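Long-range contact in elongation factor 1-gamma 1 (Saccharomyces cerevisiae, PDB 1NHY), which is a subunit of the eukaryotic elongation factor 1 complex and probably anchors it to other cellular components, its glutathione S-transferase-like domain mediating binding to another subunit: residues Ile142-Leu147 with His185-Arg190. Numbering follows the deposited sequence.
Sequences IFENRL and HPAIVR
Glu144, in the last turn of helix 126-147, reaches His185 and Ile188 at the start of helix 186-197, a worked example of a carboxylate meeting a helix N-terminus. Its CB lies beside the Ile188 side chain, 4.0 Å from CD1. The next carbon, CG, touches both Ile188 CG1 and, at the ring's edge near its plane, His185 ND1, 3.2 Å away. With the chain bent at chi2 (-74°), the carboxylate turns over the backbone of His185, the N-cap residue, its plane 74° from the imidazole. OE1 comes to rest near Pro186 CD, while OE2 accepts a hydrogen bond from Ile188 N at 2.5 Å; OE2 is modelled too close to a neighbour, leaving that length doubtful. Both helices belong to the all-helical C-terminal part of this glutathione S-transferase-like fold, and their short segments cross at 76° with axes 8.1 Å apart. Replacing this glutamate with an alanine takes away a negative charge likely to suit the helix dipole and would probably leave the Ile188 amide without this acceptor. About one turn further along helix 126-147, Leu147 CB packs on Ala187 CB and its CD2 on Ile188 CD1, which also meets Phe143 CB; the Phe143 ring itself turns inward, edge-to-face with Trp99 and Phe169. The Arg190 chain bends at chi3, and NH2 donates a hydrogen bond to Leu147 O, modelled very short and of uncertain length; the same guanidinium makes weak hydrogen bonds to the carbonyls of Tyr150 and Thr151.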
ATOM      1  N   ILE A 142      -6.443  -6.668 -14.938  1.00 60.32           N
ATOM      2  CA  ILE A 142      -6.930  -5.292 -15.013  1.00 60.43           C
ATOM      3  C   ILE A 142      -5.739  -4.345 -14.977  1.00 59.58           C
ATOM      4  O   ILE A 142      -5.669  -3.366 -15.738  1.00 58.56           O
ATOM      5  CB  ILE A 142      -7.826  -4.927 -13.816  1.00 61.97           C
ATOM      6  CG1 ILE A 142      -8.971  -5.925 -13.692  1.00 63.52           C
ATOM      7  CG2 ILE A 142      -8.402  -3.531 -14.014  1.00 61.72           C
ATOM      8  CD1 ILE A 142      -9.924  -5.860 -14.871  1.00 66.30           C
ATOM      9  N   PHE A 143      -4.818  -4.649 -14.064  1.00 58.45           N
ATOM     10  CA  PHE A 143      -3.605  -3.875 -13.883  1.00 57.43           C
ATOM     11  C   PHE A 143      -2.714  -3.935 -15.102  1.00 58.56           C
ATOM     12  O   PHE A 143      -2.430  -2.906 -15.720  1.00 58.13           O
ATOM     13  CB  PHE A 143      -2.851  -4.398 -12.680  1.00 54.64           C
ATOM     14  CG  PHE A 143      -3.339  -3.841 -11.404  1.00 52.05           C
ATOM     15  CD1 PHE A 143      -2.746  -2.709 -10.856  1.00 50.61           C
ATOM     16  CD2 PHE A 143      -4.415  -4.417 -10.763  1.00 51.19           C
ATOM     17  CE1 PHE A 143      -3.226  -2.147  -9.679  1.00 49.70           C
ATOM     18  CE2 PHE A 143      -4.907  -3.861  -9.580  1.00 51.32           C
ATOM     19  CZ  PHE A 143      -4.307  -2.721  -9.035  1.00 49.38           C
ATOM     20  N   GLU A 144      -2.269  -5.147 -15.435  1.00 59.81           N
ATOM     21  CA  GLU A 144      -1.399  -5.354 -16.596  1.00 61.83           C
ATOM     22  C   GLU A 144      -1.944  -4.669 -17.819  1.00 62.43           C
ATOM     23  O   GLU A 144      -1.201  -3.995 -18.527  1.00 63.31           O
ATOM     24  CB  GLU A 144      -1.249  -6.838 -16.945  1.00 63.20           C
ATOM     25  CG  GLU A 144       0.021  -7.515 -16.451  1.00 65.80           C
ATOM     26  CD  GLU A 144       1.287  -7.140 -17.231  1.00 67.13           C
ATOM     27  OE1 GLU A 144       1.458  -7.575 -18.397  1.00 66.78           O
ATOM     28  OE2 GLU A 144       2.126  -6.416 -16.657  1.00 68.49           O
ATOM     29  N   ASN A 145      -3.232  -4.846 -18.090  1.00 62.72           N
ATOM     30  CA  ASN A 145      -3.795  -4.217 -19.270  1.00 63.84           C
ATOM     31  C   ASN A 145      -3.567  -2.728 -19.262  1.00 62.97           C
ATOM     32  O   ASN A 145      -3.298  -2.144 -20.302  1.00 64.56           O
ATOM     33  CB  ASN A 145      -5.290  -4.459 -19.389  1.00 68.03           C
ATOM     34  CG  ASN A 145      -5.625  -5.912 -19.579  1.00 71.82           C
ATOM     35  OD1 ASN A 145      -5.004  -6.601 -20.400  1.00 73.27           O
ATOM     36  ND2 ASN A 145      -6.624  -6.398 -18.823  1.00 73.19           N
ATOM     37  N   ARG A 146      -3.680  -2.101 -18.097  1.00 61.27           N
ATOM     38  CA  ARG A 146      -3.489  -0.663 -18.034  1.00 60.11           C
ATOM     39  C   ARG A 146      -2.013  -0.274 -18.076  1.00 59.86           C
ATOM     40  O   ARG A 146      -1.632   0.627 -18.837  1.00 59.49           O
ATOM     41  CB  ARG A 146      -4.189  -0.106 -16.786  1.00 60.38           C
ATOM     42  CG  ARG A 146      -3.424   0.942 -16.013  1.00 60.30           C
ATOM     43  CD  ARG A 146      -3.229   2.224 -16.793  1.00 61.46           C
ATOM     44  NE  ARG A 146      -4.460   2.983 -16.936  1.00 62.67           N
ATOM     45  CZ  ARG A 146      -4.507   4.291 -17.170  1.00 63.25           C
ATOM     46  NH1 ARG A 146      -3.396   4.997 -17.289  1.00 60.79           N
ATOM     47  NH2 ARG A 146      -5.675   4.905 -17.265  1.00 65.76           N
ATOM     48  N   LEU A 147      -1.191  -0.965 -17.277  1.00 59.78           N
ATOM     49  CA  LEU A 147       0.242  -0.695 -17.204  1.00 58.75           C
ATOM     50  C   LEU A 147       0.961  -0.961 -18.512  1.00 60.50           C
ATOM     51  O   LEU A 147       2.130  -0.607 -18.678  1.00 62.18           O
ATOM     52  CB  LEU A 147       0.895  -1.539 -16.119  1.00 55.94           C
ATOM     53  CG  LEU A 147       0.942  -0.989 -14.698  1.00 56.33           C
ATOM     54  CD1 LEU A 147       0.811   0.526 -14.695  1.00 55.58           C
ATOM     55  CD2 LEU A 147      -0.161  -1.619 -13.911  1.00 59.18           C
ATOM     56  N   HIS A 185       3.854 -11.093 -16.912  1.00 72.73           N
ATOM     57  CA  HIS A 185       3.249  -9.868 -16.424  1.00 70.62           C
ATOM     58  C   HIS A 185       4.315  -8.789 -16.277  1.00 67.57           C
ATOM     59  O   HIS A 185       4.605  -8.317 -15.177  1.00 67.83           O
ATOM     60  CB  HIS A 185       2.529 -10.160 -15.101  1.00 72.95           C
ATOM     61  CG  HIS A 185       1.328 -11.044 -15.268  1.00 75.64           C
ATOM     62  ND1 HIS A 185       0.264 -10.705 -16.084  1.00 77.39           N
ATOM     63  CD2 HIS A 185       1.040 -12.268 -14.760  1.00 75.75           C
ATOM     64  CE1 HIS A 185      -0.627 -11.680 -16.077  1.00 77.41           C
ATOM     65  NE2 HIS A 185      -0.179 -12.640 -15.280  1.00 77.74           N
ATOM     66  N   PRO A 186       4.913  -8.383 -17.407  1.00 64.39           N
ATOM     67  CA  PRO A 186       5.965  -7.363 -17.470  1.00 62.81           C
ATOM     68  C   PRO A 186       5.544  -6.024 -16.915  1.00 61.66           C
ATOM     69  O   PRO A 186       6.150  -5.511 -15.976  1.00 61.33           O
ATOM     70  CB  PRO A 186       6.264  -7.262 -18.959  1.00 62.64           C
ATOM     71  CG  PRO A 186       5.909  -8.595 -19.468  1.00 63.06           C
ATOM     72  CD  PRO A 186       4.617  -8.884 -18.756  1.00 63.89           C
ATOM     73  N   ALA A 187       4.509  -5.459 -17.531  1.00 60.73           N
ATOM     74  CA  ALA A 187       3.987  -4.161 -17.136  1.00 59.92           C
ATOM     75  C   ALA A 187       3.952  -4.016 -15.616  1.00 59.29           C
ATOM     76  O   ALA A 187       4.527  -3.072 -15.067  1.00 59.57           O
ATOM     77  CB  ALA A 187       2.590  -3.963 -17.726  1.00 60.50           C
ATOM     78  N   ILE A 188       3.283  -4.954 -14.944  1.00 57.59           N
ATOM     79  CA  ILE A 188       3.174  -4.926 -13.491  1.00 56.67           C
ATOM     80  C   ILE A 188       4.563  -4.783 -12.867  1.00 55.38           C
ATOM     81  O   ILE A 188       4.766  -3.959 -11.967  1.00 55.50           O
ATOM     82  CB  ILE A 188       2.509  -6.217 -12.953  1.00 58.76           C
ATOM     83  CG1 ILE A 188       1.169  -6.442 -13.654  1.00 59.00           C
ATOM     84  CG2 ILE A 188       2.315  -6.121 -11.439  1.00 58.43           C
ATOM     85  CD1 ILE A 188       0.224  -5.276 -13.542  1.00 61.27           C
ATOM     86  N   VAL A 189       5.511  -5.582 -13.356  1.00 53.74           N
ATOM     87  CA  VAL A 189       6.882  -5.543 -12.846  1.00 52.26           C
ATOM     88  C   VAL A 189       7.513  -4.178 -13.083  1.00 52.66           C
ATOM     89  O   VAL A 189       7.974  -3.523 -12.140  1.00 52.51           O
ATOM     90  CB  VAL A 189       7.753  -6.606 -13.516  1.00 49.83           C
ATOM     91  CG1 VAL A 189       9.127  -6.583 -12.898  1.00 46.90           C
ATOM     92  CG2 VAL A 189       7.112  -7.972 -13.361  1.00 47.17           C
ATOM     93  N   ARG A 190       7.538  -3.761 -14.345  1.00 52.92           N
ATOM     94  CA  ARG A 190       8.074  -2.460 -14.714  1.00 54.34           C
ATOM     95  C   ARG A 190       7.587  -1.426 -13.691  1.00 56.37           C
ATOM     96  O   ARG A 190       8.383  -0.818 -12.960  1.00 58.14           O
ATOM     97  CB  ARG A 190       7.574  -2.078 -16.105  1.00 54.87           C
ATOM     98  CG  ARG A 190       7.928  -0.668 -16.501  1.00 56.62           C
ATOM     99  CD  ARG A 190       7.363  -0.321 -17.855  1.00 60.10           C
ATOM    100  NE  ARG A 190       5.905  -0.304 -17.883  1.00 62.29           N
ATOM    101  CZ  ARG A 190       5.146   0.464 -17.104  1.00 63.82           C
ATOM    102  NH1 ARG A 190       5.695   1.284 -16.210  1.00 61.82           N
ATOM    103  NH2 ARG A 190       3.826   0.436 -17.245  1.00 64.49           N
TER